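Long-range contacts in glycerophosphodiester phosphodiesterase (Parabacteroides distasonis, PDB 3NO3), which belongs to the glycerophosphoryl diester phosphodiesterase family and has a TIM-barrel fold that holds a magnesium ion: residues G34-E39 with N97-F102; V49-H54 with E80-L85; D115-S120 with K144-L149; L162-L167 with K190-L195. All coordinates share one frame; numbering follows the deposited sequence.

Contact 1 of 4, residues G34-E39 with N97-F102; sequences GAYGSE and NIRLIF. With MG (magnesium ion), chain B.
Gly37, Ser38 and Glu39 pair in parallel register with Arg99, Leu100 and Ile101, the two short strand axes lying 4.7 Å apart at closest approach. Three backbone hydrogen bonds join them. Arg99 N donates to Tyr36 O in the plane of that carbonyl, Ser38 N to Arg99 O almost straight along the C=O axis (3.0 Å), and Ile101 N to Ser38 O from above the carbonyl plane. Tyr36 and Arg99 run side by side in the same direction. Arg99 CB sits over one face of the Tyr36 ring, 4.2 Å from its centroid, a CH-pi contact. The arginine bends at chi2 (81°), which lays Arg99 CD alongside the phenol, 3.5 Å from Tyr36 OH. Its guanidinium forms a salt bridge with Asp134. These are neighbouring strands of the TIM barrel, and Ser38 and Ile98 pack outward on helix 24-32. Ile98 CD1 lies 3.4 Å from Ala35 O. Before the strands begin, two waters bridge the two segments: one donates to Ala35 O and Asn97 O, the other to Tyr36 O and Asn97 O. Glu39 crosses Ile101 at about a right angle, Glu39 CG 4.0 Å from Ile101 CG2. Glu39 OE2 binds magnesium at 2.1 Å, together with Asp41 and Glu103. OE1 takes a hydrogen bond from a magnesium-bound water and another from Arg11 N, which fixes the turn of the carboxylate.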
loop_
_atom_site.group_PDB
_atom_site.type_symbol
_atom_site.label_atom_id
_atom_site.label_comp_id
_atom_site.label_asym_id
_atom_site.label_seq_id
_atom_site.Cartn_x
_atom_site.Cartn_y
_atom_site.Cartn_z
ATOM N N GLY A 34 -14.459 -5.971 5.480
ATOM C CA GLY A 34 -14.519 -4.614 5.986
ATOM C C GLY A 34 -13.207 -4.044 6.486
ATOM O O GLY A 34 -13.191 -3.262 7.421
ATOM N N ALA A 35 -12.091 -4.439 5.883
ATOM C CA ALA A 35 -10.803 -3.832 6.239
ATOM C C ALA A 35 -10.854 -2.356 5.834
ATOM O O ALA A 35 -11.565 -2.020 4.873
ATOM C CB ALA A 35 -9.650 -4.579 5.548
ATOM N N TYR A 36 -10.149 -1.496 6.583
ATOM C CA TYR A 36 -10.003 -0.093 6.218
ATOM C C TYR A 36 -9.448 0.073 4.802
ATOM O O TYR A 36 -9.978 0.844 3.988
ATOM C CB TYR A 36 -9.077 0.659 7.201
ATOM C CG TYR A 36 -8.809 2.097 6.763
ATOM C CD1 TYR A 36 -9.767 3.084 6.973
ATOM C CD2 TYR A 36 -7.631 2.452 6.094
ATOM C CE1 TYR A 36 -9.559 4.387 6.552
ATOM C CE2 TYR A 36 -7.429 3.762 5.651
ATOM C CZ TYR A 36 -8.380 4.707 5.897
ATOM O OH TYR A 36 -8.195 5.996 5.460
ATOM N N GLY A 37 -8.363 -0.640 4.526
ATOM C CA GLY A 37 -7.714 -0.577 3.244
ATOM C C GLY A 37 -7.198 -1.865 2.693
ATOM O O GLY A 37 -7.036 -2.863 3.410
ATOM N N SER A 38 -6.978 -1.833 1.380
ATOM C CA SER A 38 -6.373 -2.925 0.631
ATOM C C SER A 38 -5.145 -2.380 -0.098
ATOM O O SER A 38 -5.254 -1.450 -0.909
ATOM C CB SER A 38 -7.364 -3.526 -0.363
ATOM O OG SER A 38 -7.002 -4.872 -0.691
ATOM N N GLU A 39 -3.984 -2.970 0.202
ATOM C CA GLU A 39 -2.700 -2.574 -0.381
ATOM C C GLU A 39 -2.372 -3.433 -1.600
ATOM O O GLU A 39 -2.733 -4.632 -1.673
ATOM C CB GLU A 39 -1.603 -2.651 0.678
ATOM C CG GLU A 39 -0.248 -2.116 0.238
ATOM C CD GLU A 39 0.755 -3.162 -0.223
ATOM O OE1 GLU A 39 0.465 -4.384 -0.338
ATOM O OE2 GLU A 39 1.947 -2.762 -0.403
ATOM N N ASN A 97 -16.598 0.782 0.257
ATOM C CA ASN A 97 -16.146 0.854 1.632
ATOM C C ASN A 97 -14.609 0.927 1.849
ATOM O O ASN A 97 -14.182 1.100 2.987
ATOM C CB ASN A 97 -16.703 -0.391 2.378
ATOM C CG ASN A 97 -16.148 -1.748 1.787
ATOM O OD1 ASN A 97 -15.742 -1.801 0.594
ATOM N ND2 ASN A 97 -16.173 -2.827 2.605
ATOM N N ILE A 98 -13.780 0.770 0.819
ATOM C CA ILE A 98 -12.377 0.482 1.074
ATOM C C ILE A 98 -11.415 1.502 0.468
ATOM O O ILE A 98 -11.626 2.006 -0.617
ATOM C CB ILE A 98 -12.058 -0.966 0.675
ATOM C CG1 ILE A 98 -10.820 -1.495 1.415
ATOM C CG2 ILE A 98 -11.953 -1.142 -0.827
ATOM C CD1 ILE A 98 -10.939 -2.989 1.674
ATOM N N ARG A 99 -10.403 1.825 1.256
ATOM C CA ARG A 99 -9.329 2.715 0.889
ATOM C C ARG A 99 -8.298 1.934 0.067
ATOM O O ARG A 99 -8.009 0.777 0.385
ATOM C CB ARG A 99 -8.664 3.203 2.165
ATOM C CG ARG A 99 -7.904 4.443 2.028
ATOM C CD ARG A 99 -8.843 5.610 2.081
ATOM N NE ARG A 99 -8.053 6.798 1.872
ATOM C CZ ARG A 99 -8.538 8.007 1.701
ATOM N NH1 ARG A 99 -9.865 8.247 1.772
ATOM N NH2 ARG A 99 -7.664 9.001 1.527
ATOM N N LEU A 100 -7.750 2.564 -0.969
ATOM C CA LEU A 100 -6.790 1.934 -1.860
ATOM C C LEU A 100 -5.392 2.383 -1.465
ATOM O O LEU A 100 -5.084 3.555 -1.545
ATOM C CB LEU A 100 -7.146 2.274 -3.309
ATOM C CG LEU A 100 -8.593 1.892 -3.707
ATOM C CD1 LEU A 100 -8.780 2.183 -5.155
ATOM C CD2 LEU A 100 -8.881 0.361 -3.415
ATOM N N ILE A 101 -4.570 1.448 -0.978
ATOM C CA ILE A 101 -3.223 1.732 -0.516
ATOM C C ILE A 101 -2.264 1.302 -1.639
ATOM O O ILE A 101 -1.948 0.147 -1.788
ATOM C CB ILE A 101 -2.890 1.047 0.839
ATOM C CG1 ILE A 101 -3.981 1.316 1.898
ATOM C CG2 ILE A 101 -1.546 1.525 1.330
ATOM C CD1 ILE A 101 -4.295 2.790 2.200
ATOM N N PHE A 102 -1.836 2.271 -2.446
ATOM C CA PHE A 102 -1.220 2.068 -3.749
ATOM C C PHE A 102 0.269 2.173 -3.512
ATOM O O PHE A 102 0.762 3.276 -3.287
ATOM C CB PHE A 102 -1.746 3.213 -4.640
ATOM C CG PHE A 102 -1.344 3.203 -6.112
ATOM C CD1 PHE A 102 -0.011 3.207 -6.560
ATOM C CD2 PHE A 102 -2.338 3.341 -7.071
ATOM C CE1 PHE A 102 0.293 3.284 -7.899
ATOM C CE2 PHE A 102 -2.039 3.406 -8.412
ATOM C CZ PHE A 102 -0.740 3.369 -8.831
HETATM MG MG MG B . 3.756 -3.602 -1.085
HETATM O O HOH W 1 -13.960 -1.237 4.441
HETATM O O HOH W 2 -12.152 2.487 4.361
HETATM O O HOH W 3 2.798 -5.529 -0.973
HETATM O O HOH W 4 5.539 -4.718 -1.482
#

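Contact 2 of 4, residues V49-H54 with E80-L85; sequences VLVVYH and EKLPTL
The Tyr53 ring has Leu82 beside it, and the two side chains cross at about a right angle. Leu82 CD1 approaches the ring obliquely and comes 4.0 Å from Tyr53 CB. Leu82 CD1 also lies 3.5 Å from Val52 O. Pro83 CD borders that carbonyl too, 3.7 Å from Val52 O. Val52 CB stands near Pro83 CB.

Two backbone hydrogen bonds hold the chains together around a single bridge between Val51 and Thr84. Val52 N donates to Pro83 O at 3.0 Å, tilted 22° from the carbonyl plane. Leu85 N donates to Leu50 O at 2.9 Å, nearly straight at hydrogen but from above the carbonyl plane.

Leu50 and Leu85 lie side by side and point the same way. Leu50 CD1 touches Leu85 CD2 at 3.6 Å, and their CB atoms also meet. CG anti to the backbone N (chi1 177°) directs the Leu85 branch alongside Leu50, and chi2 then sets CD2 against Leu50 CD1. Val52 CG2 lies 3.9 Å from Leu85 CA. Phe40 and Met123 also pack on Leu85, while Leu50 meets Val42 and Leu44.

Thr84 CB lies close to Leu50 O, and its OG1 accepts from Gln87 N, the N-cap bond of helix 85-94. The contact pins the start of this TIM-barrel helix to strand 50-52, a short antiparallel strand beside barrel strand 37-44.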
loop_
_atom_site.group_PDB
_atom_site.type_symbol
_atom_site.label_atom_id
_atom_site.label_comp_id
_atom_site.label_asym_id
_atom_site.label_seq_id
_atom_site.Cartn_x
_atom_site.Cartn_y
_atom_site.Cartn_z
ATOM N N VAL A 49 2.519 0.586 -19.547
ATOM C CA VAL A 49 1.295 0.012 -19.002
ATOM C C VAL A 49 1.535 -0.266 -17.516
ATOM O O VAL A 49 2.580 -0.821 -17.119
ATOM C CB VAL A 49 0.861 -1.250 -19.739
ATOM C CG1 VAL A 49 -0.441 -1.872 -19.097
ATOM C CG2 VAL A 49 0.662 -0.984 -21.245
ATOM N N LEU A 50 0.599 0.168 -16.689
ATOM C CA LEU A 50 0.686 -0.061 -15.255
ATOM C C LEU A 50 0.042 -1.414 -14.943
ATOM O O LEU A 50 -1.081 -1.655 -15.317
ATOM C CB LEU A 50 -0.002 1.092 -14.488
ATOM C CG LEU A 50 0.748 2.445 -14.577
ATOM C CD1 LEU A 50 -0.191 3.554 -14.213
ATOM C CD2 LEU A 50 1.987 2.448 -13.643
ATOM N N VAL A 51 0.760 -2.256 -14.217
ATOM C CA VAL A 51 0.284 -3.604 -13.831
ATOM C C VAL A 51 0.510 -3.791 -12.354
ATOM O O VAL A 51 1.317 -3.063 -11.758
ATOM C CB VAL A 51 1.010 -4.703 -14.638
ATOM C CG1 VAL A 51 0.732 -4.544 -16.163
ATOM C CG2 VAL A 51 2.568 -4.675 -14.370
ATOM N N VAL A 52 -0.135 -4.819 -11.790
ATOM C CA VAL A 52 -0.192 -5.037 -10.366
ATOM C C VAL A 52 0.500 -6.357 -10.033
ATOM O O VAL A 52 0.036 -7.444 -10.445
ATOM C CB VAL A 52 -1.630 -5.043 -9.849
ATOM C CG1 VAL A 52 -1.657 -5.245 -8.321
ATOM C CG2 VAL A 52 -2.293 -3.729 -10.178
ATOM N N TYR A 53 1.637 -6.255 -9.334
ATOM C CA TYR A 53 2.443 -7.438 -8.945
ATOM C C TYR A 53 3.551 -7.024 -7.967
ATOM O O TYR A 53 4.084 -5.915 -8.081
ATOM C CB TYR A 53 3.066 -8.119 -10.199
ATOM C CG TYR A 53 3.495 -9.550 -9.951
ATOM C CD1 TYR A 53 2.555 -10.575 -9.868
ATOM C CD2 TYR A 53 4.833 -9.872 -9.759
ATOM C CE1 TYR A 53 2.921 -11.875 -9.630
ATOM C CE2 TYR A 53 5.232 -11.207 -9.534
ATOM C CZ TYR A 53 4.256 -12.196 -9.460
ATOM O OH TYR A 53 4.614 -13.480 -9.223
ATOM N N HIS A 54 3.866 -7.868 -6.969
ATOM C CA HIS A 54 4.862 -7.492 -5.969
ATOM C C HIS A 54 6.302 -7.567 -6.492
ATOM O O HIS A 54 7.033 -6.572 -6.455
ATOM C CB HIS A 54 4.784 -8.322 -4.687
ATOM C CG HIS A 54 6.003 -8.153 -3.821
ATOM N ND1 HIS A 54 6.368 -6.937 -3.264
ATOM C CD2 HIS A 54 6.980 -9.031 -3.474
ATOM C CE1 HIS A 54 7.498 -7.088 -2.589
ATOM N NE2 HIS A 54 7.891 -8.350 -2.707
ATOM N N GLU A 80 -5.740 -16.440 -11.877
ATOM C CA GLU A 80 -6.087 -15.152 -12.529
ATOM C C GLU A 80 -4.983 -14.691 -13.463
ATOM O O GLU A 80 -3.823 -14.973 -13.198
ATOM C CB GLU A 80 -6.258 -14.027 -11.488
ATOM C CG GLU A 80 -7.493 -14.094 -10.644
ATOM C CD GLU A 80 -7.579 -12.883 -9.676
ATOM O OE1 GLU A 80 -7.089 -11.761 -10.043
ATOM O OE2 GLU A 80 -8.130 -13.110 -8.557
ATOM N N LYS A 81 -5.328 -13.928 -14.497
ATOM C CA LYS A 81 -4.333 -13.268 -15.322
ATOM C C LYS A 81 -3.732 -12.091 -14.551
ATOM O O LYS A 81 -4.385 -11.494 -13.684
ATOM C CB LYS A 81 -4.924 -12.804 -16.684
ATOM C CG LYS A 81 -4.991 -13.898 -17.796
ATOM C CD LYS A 81 -5.590 -13.326 -19.145
ATOM N N LEU A 82 -2.481 -11.778 -14.857
ATOM C CA LEU A 82 -1.811 -10.602 -14.331
ATOM C C LEU A 82 -2.732 -9.399 -14.445
ATOM O O LEU A 82 -3.119 -9.096 -15.548
ATOM C CB LEU A 82 -0.527 -10.323 -15.124
ATOM C CG LEU A 82 0.296 -9.104 -14.731
ATOM C CD1 LEU A 82 0.829 -9.246 -13.293
ATOM C CD2 LEU A 82 1.433 -8.906 -15.751
ATOM N N PRO A 83 -3.080 -8.699 -13.322
ATOM C CA PRO A 83 -4.016 -7.582 -13.496
ATOM C C PRO A 83 -3.339 -6.337 -14.057
ATOM O O PRO A 83 -2.209 -6.009 -13.649
ATOM C CB PRO A 83 -4.495 -7.285 -12.061
ATOM C CG PRO A 83 -4.191 -8.478 -11.273
ATOM C CD PRO A 83 -2.933 -9.040 -11.899
ATOM N N THR A 84 -4.017 -5.629 -14.938
ATOM C CA THR A 84 -3.635 -4.238 -15.210
ATOM C C THR A 84 -4.115 -3.423 -14.024
ATOM O O THR A 84 -5.062 -3.814 -13.312
ATOM C CB THR A 84 -4.214 -3.680 -16.513
ATOM O OG1 THR A 84 -5.639 -3.682 -16.440
ATOM C CG2 THR A 84 -3.765 -4.519 -17.752
ATOM N N LEU A 85 -3.479 -2.277 -13.810
ATOM C CA LEU A 85 -3.946 -1.327 -12.814
ATOM C C LEU A 85 -5.351 -0.880 -13.164
ATOM O O LEU A 85 -6.212 -0.783 -12.282
ATOM C CB LEU A 85 -3.030 -0.100 -12.711
ATOM C CG LEU A 85 -3.511 1.005 -11.722
ATOM C CD1 LEU A 85 -3.605 0.399 -10.261
ATOM C CD2 LEU A 85 -2.568 2.299 -11.808
#

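Contact 3 of 4, residues D115-S120 with K144-L149; sequences DAARLS and KEFIRL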
loop_
_atom_site.group_PDB
_atom_site.type_symbol
_atom_site.label_atom_id
_atom_site.label_comp_id
_atom_site.label_asym_id
_atom_site.label_seq_id
_atom_site.Cartn_x
_atom_site.Cartn_y
_atom_site.Cartn_z
ATOM N N ASP A 115 8.050 9.446 -14.059
ATOM C CA ASP A 115 7.126 9.020 -15.104
ATOM C C ASP A 115 6.084 8.002 -14.612
ATOM O O ASP A 115 4.907 8.175 -14.906
ATOM C CB ASP A 115 7.839 8.484 -16.317
ATOM C CG ASP A 115 8.654 9.549 -17.062
ATOM O OD1 ASP A 115 8.354 10.747 -17.043
ATOM O OD2 ASP A 115 9.637 9.133 -17.674
ATOM N N ALA A 116 6.493 7.031 -13.805
ATOM C CA ALA A 116 5.576 6.023 -13.271
ATOM C C ALA A 116 4.573 6.670 -12.305
ATOM O O ALA A 116 3.362 6.349 -12.326
ATOM C CB ALA A 116 6.363 4.879 -12.603
ATOM N N ALA A 117 5.046 7.639 -11.510
ATOM C CA ALA A 117 4.164 8.366 -10.609
ATOM C C ALA A 117 3.153 9.268 -11.356
ATOM O O ALA A 117 1.976 9.263 -11.020
ATOM C CB ALA A 117 4.959 9.157 -9.595
ATOM N N ARG A 118 3.615 10.005 -12.346
ATOM C CA ARG A 118 2.710 10.790 -13.189
ATOM C C ARG A 118 1.628 9.911 -13.834
ATOM O O ARG A 118 0.439 10.242 -13.768
ATOM C CB ARG A 118 3.492 11.541 -14.272
ATOM C CG ARG A 118 2.605 12.508 -15.093
ATOM C CD ARG A 118 3.261 13.167 -16.293
ATOM N NE ARG A 118 3.735 12.161 -17.248
ATOM C CZ ARG A 118 4.992 11.715 -17.362
ATOM N NH1 ARG A 118 6.006 12.172 -16.593
ATOM N NH2 ARG A 118 5.251 10.780 -18.276
ATOM N N LEU A 119 2.030 8.783 -14.435
ATOM C CA LEU A 119 1.061 7.924 -15.120
ATOM C C LEU A 119 0.089 7.277 -14.129
ATOM O O LEU A 119 -1.072 7.013 -14.469
ATOM C CB LEU A 119 1.730 6.892 -16.022
ATOM C CG LEU A 119 2.445 7.411 -17.274
ATOM C CD1 LEU A 119 3.312 6.292 -17.909
ATOM C CD2 LEU A 119 1.530 7.946 -18.313
ATOM N N SER A 120 0.575 6.980 -12.917
ATOM C CA SER A 120 -0.251 6.455 -11.844
ATOM C C SER A 120 -1.333 7.452 -11.445
ATOM O O SER A 120 -2.515 7.113 -11.425
ATOM C CB SER A 120 0.579 6.109 -10.600
ATOM O OG SER A 120 1.412 4.986 -10.807
ATOM N N LYS A 144 8.149 12.107 -4.000
ATOM C CA LYS A 144 8.191 13.559 -4.230
ATOM C C LYS A 144 7.282 13.983 -5.393
ATOM O O LYS A 144 6.581 15.020 -5.316
ATOM C CB LYS A 144 9.641 14.025 -4.471
ATOM C CG LYS A 144 10.531 14.121 -3.203
ATOM C CD LYS A 144 11.991 14.470 -3.622
ATOM C CE LYS A 144 12.827 14.926 -2.487
ATOM N NZ LYS A 144 14.228 15.130 -2.988
ATOM N N GLU A 145 7.241 13.165 -6.443
ATOM C CA GLU A 145 6.340 13.439 -7.571
ATOM C C GLU A 145 4.880 13.269 -7.200
ATOM O O GLU A 145 4.062 14.081 -7.598
ATOM C CB GLU A 145 6.712 12.544 -8.768
ATOM C CG GLU A 145 6.041 12.935 -10.097
ATOM C CD GLU A 145 6.407 14.323 -10.625
ATOM O OE1 GLU A 145 7.191 15.086 -10.010
ATOM O OE2 GLU A 145 5.864 14.682 -11.693
ATOM N N PHE A 146 4.527 12.253 -6.408
ATOM C CA PHE A 146 3.142 12.172 -5.900
ATOM C C PHE A 146 2.740 13.397 -5.042
ATOM O O PHE A 146 1.674 13.989 -5.211
ATOM C CB PHE A 146 2.931 10.903 -5.057
ATOM C CG PHE A 146 2.826 9.625 -5.855
ATOM C CD1 PHE A 146 1.863 9.473 -6.855
ATOM C CD2 PHE A 146 3.611 8.532 -5.516
ATOM C CE1 PHE A 146 1.728 8.262 -7.563
ATOM C CE2 PHE A 146 3.529 7.337 -6.246
ATOM C CZ PHE A 146 2.570 7.203 -7.258
ATOM N N ILE A 147 3.640 13.815 -4.174
ATOM C CA ILE A 147 3.414 15.005 -3.344
ATOM C C ILE A 147 3.194 16.258 -4.234
ATOM O O ILE A 147 2.247 17.033 -4.011
ATOM C CB ILE A 147 4.592 15.191 -2.331
ATOM C CG1 ILE A 147 4.560 14.077 -1.256
ATOM C CG2 ILE A 147 4.547 16.594 -1.639
ATOM C CD1 ILE A 147 5.907 13.891 -0.532
ATOM N N ARG A 148 4.053 16.435 -5.235
ATOM C CA ARG A 148 3.988 17.584 -6.144
ATOM C C ARG A 148 2.698 17.581 -6.974
ATOM O O ARG A 148 2.047 18.605 -7.097
ATOM C CB ARG A 148 5.192 17.587 -7.110
ATOM C CG ARG A 148 5.283 18.823 -8.000
ATOM C CD ARG A 148 6.421 18.692 -9.023
ATOM N NE ARG A 148 6.104 17.798 -10.134
ATOM C CZ ARG A 148 5.317 18.094 -11.183
ATOM N NH1 ARG A 148 4.692 19.269 -11.292
ATOM N NH2 ARG A 148 5.132 17.185 -12.156
ATOM N N LEU A 149 2.348 16.431 -7.521
ATOM C CA LEU A 149 1.174 16.300 -8.365
ATOM C C LEU A 149 -0.134 16.335 -7.577
ATOM O O LEU A 149 -1.130 16.843 -8.095
ATOM C CB LEU A 149 1.214 14.989 -9.156
ATOM C CG LEU A 149 2.240 14.929 -10.277
ATOM C CD1 LEU A 149 2.271 13.579 -10.815
ATOM C CD2 LEU A 149 1.888 15.947 -11.425
HETATM O O HOH W 5 6.196 13.959 -14.366
#
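Glu145 CB and CG rest against Ala117 CB, where two outer helices of the TIM barrel pack together. The axes of these helix segments pass 9.0 Å apart, with an angle of 39° between their directions. The Glu145 chain bends at chi2 (63°), and Arg148 grips its carboxylate side-on with two nitrogens. Arg148 NE donates to Glu145 OE1 from above the carboxylate plane, and Arg148 NH2 to Glu145 OE2 on the syn side at 2.6 Å. One water links the helices, donating a hydrogen bond to Glu145 OE2 and accepting one from Arg118 NH1. Arg118 NH1 also makes a salt bridge with Asp115 OD1 at 2.8 Å, so the water joins the ion pairs of the two helices, Arg118-Asp115 and Arg148-Glu145.

Phe146 comes next and carries the largest share of the second helix's surface here. Ala117 CB sits over the centre of one face of the Phe146 ring, 3.9 Å from its centroid, a CH-pi contact. Ser120 CB lies at the ring edge, in its plane, 3.9 Å from Phe146 CE1. The Tyr135 ring stacks with Phe146, and Leu104 also touches it, which ties the helix pair to the barrel strands.

One turn past Glu145, Leu149 points toward the first helix and lays CD1 3.7 Å from Arg118 CA. Ser120 OG turns back into its own helix: it donates to Ala116 O at 2.8 Å, from the face opposite to that used by Ser120 N.

Contact 4 of 4, residues L162-L167 with K190-L195; sequences LSPMEL and KDCKVL
Leu195 reaches the backbone of the facing helix with a methyl: its CD1 lies 3.4 Å from Met165 N, at the first turn of helix 164-169. Leu195 CD1 also touches Pro164 CB at 3.6 Å. With CG anti to its carbonyl carbon (chi1 -75°), the Leu195 branch reaches across to Pro164. No direct hydrogen bond joins the two segments. A water does so instead: it accepts from Met165 N at 3.1 Å and donates to Asp191 OD2 at 3.0 Å.

Pro164 points toward the second helix and is the main apolar surface of the first. Its CG meets Cys192 SG and Asp191 CB, each at 3.9 Å. The ring crosses the Asp191 side chain at about a right angle. Met165, a selenomethionine, bends at chi2 and chi3 and brings its CE to 3.6 Å from Leu195 CD2. These two side chains also cross at about a right angle.

The start of the first helix is fixed by a capping box. Ser163 OG accepts from Glu166 N, and Ser163 N donates to Glu166 OE1 on its anti lone pair. Pro164 follows the N-cap directly, so it stands in the first turn with its ring toward Asp191 and Cys192.

Toward the barrel, Pro164 and Cys192 both pack on Leu175 of strand 174-178 and on Met197. Trp188 of helix 188-194 adds to the cover of Pro164, and Leu195 O accepts from Lys168. The contact thus joins helices 164-169 and 188-194 on the outside of the barrel.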
loop_
_atom_site.group_PDB
_atom_site.type_symbol
_atom_site.label_atom_id
_atom_site.label_comp_id
_atom_site.label_asym_id
_atom_site.label_seq_id
_atom_site.Cartn_x
_atom_site.Cartn_y
_atom_site.Cartn_z
ATOM N N LEU A 162 14.075 8.171 7.648
ATOM C CA LEU A 162 13.807 9.585 7.871
ATOM C C LEU A 162 12.852 9.736 9.045
ATOM O O LEU A 162 11.884 8.972 9.154
ATOM C CB LEU A 162 13.250 10.209 6.576
ATOM C CG LEU A 162 14.276 10.389 5.431
ATOM C CD1 LEU A 162 13.601 11.041 4.258
ATOM C CD2 LEU A 162 15.518 11.226 5.867
ATOM N N SER A 163 13.129 10.707 9.926
ATOM C CA SER A 163 12.303 10.967 11.099
ATOM C C SER A 163 11.000 11.608 10.639
ATOM O O SER A 163 10.927 12.124 9.513
ATOM C CB SER A 163 13.015 11.919 12.041
ATOM O OG SER A 163 13.066 13.227 11.471
ATOM N N PRO A 164 9.955 11.574 11.491
ATOM C CA PRO A 164 8.707 12.258 11.085
ATOM C C PRO A 164 8.893 13.743 10.750
ATOM O O PRO A 164 8.327 14.217 9.764
ATOM C CB PRO A 164 7.817 12.073 12.305
ATOM C CG PRO A 164 8.255 10.762 12.845
ATOM C CD PRO A 164 9.754 10.796 12.730
HETATM N N MSE A 165 9.711 14.435 11.529
HETATM C CA MSE A 165 10.027 15.818 11.254
HETATM C C MSE A 165 10.604 15.984 9.864
HETATM O O MSE A 165 10.149 16.860 9.122
HETATM C CB MSE A 165 10.995 16.350 12.306
HETATM C CG MSE A 165 11.511 17.768 12.083
HETATM SE SE MSE A 165 10.076 19.109 11.933
HETATM C CE MSE A 165 9.314 18.676 13.668
ATOM N N GLU A 166 11.561 15.129 9.500
ATOM C CA GLU A 166 12.192 15.179 8.182
ATOM C C GLU A 166 11.160 14.901 7.082
ATOM O O GLU A 166 11.113 15.597 6.065
ATOM C CB GLU A 166 13.371 14.180 8.095
ATOM C CG GLU A 166 14.613 14.615 8.906
ATOM C CD GLU A 166 15.685 13.542 8.958
ATOM O OE1 GLU A 166 15.349 12.367 9.229
ATOM O OE2 GLU A 166 16.863 13.875 8.705
ATOM N N LEU A 167 10.309 13.917 7.322
ATOM C CA LEU A 167 9.237 13.618 6.375
ATOM C C LEU A 167 8.229 14.764 6.208
ATOM O O LEU A 167 7.850 15.113 5.065
ATOM C CB LEU A 167 8.528 12.331 6.783
ATOM C CG LEU A 167 9.256 10.985 6.654
ATOM C CD1 LEU A 167 8.368 9.830 7.210
ATOM C CD2 LEU A 167 9.616 10.725 5.182
ATOM N N LYS A 190 4.454 8.817 18.298
ATOM C CA LYS A 190 4.024 10.027 19.000
ATOM C C LYS A 190 4.363 11.280 18.186
ATOM O O LYS A 190 3.506 12.156 18.031
ATOM C CB LYS A 190 4.670 10.079 20.397
ATOM C CG LYS A 190 4.406 11.375 21.199
ATOM C CD LYS A 190 4.964 11.305 22.660
ATOM C CE LYS A 190 6.427 11.817 22.788
ATOM N N ASP A 191 5.590 11.373 17.669
ATOM C CA ASP A 191 5.973 12.522 16.826
ATOM C C ASP A 191 5.024 12.677 15.634
ATOM O O ASP A 191 4.672 13.809 15.319
ATOM C CB ASP A 191 7.395 12.423 16.257
ATOM C CG ASP A 191 8.502 12.514 17.303
ATOM O OD1 ASP A 191 8.286 12.856 18.487
ATOM O OD2 ASP A 191 9.636 12.228 16.860
ATOM N N CYS A 192 4.605 11.565 14.989
ATOM C CA CYS A 192 3.649 11.667 13.868
ATOM C C CYS A 192 2.365 12.318 14.323
ATOM O O CYS A 192 1.857 13.186 13.612
ATOM C CB CYS A 192 3.295 10.328 13.196
ATOM S SG CYS A 192 4.608 9.569 12.274
ATOM N N LYS A 193 1.845 11.894 15.474
ATOM C CA LYS A 193 0.639 12.494 16.059
ATOM C C LYS A 193 0.836 14.013 16.242
ATOM O O LYS A 193 0.036 14.795 15.759
ATOM C CB LYS A 193 0.271 11.813 17.377
ATOM C CG LYS A 193 -1.072 12.217 18.055
ATOM C CD LYS A 193 -1.052 11.958 19.580
ATOM N N VAL A 194 1.936 14.403 16.872
ATOM C CA VAL A 194 2.227 15.816 17.142
ATOM C C VAL A 194 2.305 16.617 15.833
ATOM O O VAL A 194 1.764 17.735 15.752
ATOM C CB VAL A 194 3.506 15.962 18.000
ATOM C CG1 VAL A 194 3.884 17.431 18.167
ATOM C CG2 VAL A 194 3.293 15.276 19.391
ATOM N N LEU A 195 2.906 16.000 14.806
ATOM C CA LEU A 195 3.058 16.610 13.481
ATOM C C LEU A 195 1.827 16.562 12.551
ATOM O O LEU A 195 1.894 17.090 11.442
ATOM C CB LEU A 195 4.297 16.017 12.780
ATOM C CG LEU A 195 5.663 16.497 13.282
ATOM C CD1 LEU A 195 6.748 15.462 12.911
ATOM C CD2 LEU A 195 5.968 17.888 12.692
HETATM O O HOH W 6 10.620 13.554 14.321
#

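Contact 1 lies in the barrel wall and supplies Glu39 to the magnesium site. Contact 2 is nested within the chain loop that contact 1 closes, and their centres are 17 Å apart. They touch where Phe102 CE2 meets Leu85 CD2 at 3.6 Å. Phe102 also reaches contact 3, its CZ lying 3.3 Å from Ser120 OG. Contacts 2 and 3 meet directly through Leu50 CD1, 3.6 Å from Leu119 O. Contacts 1, 2 and 3 are therefore continuous in packing. The side chains of Val52 in contact 2 and Phe146 in contact 3 lie about 9 and 12 Å from a bound magnesium ion. Contact 4 stands apart, its nearest atoms about 6 Å from contact 3 and 20 Å from contact 2.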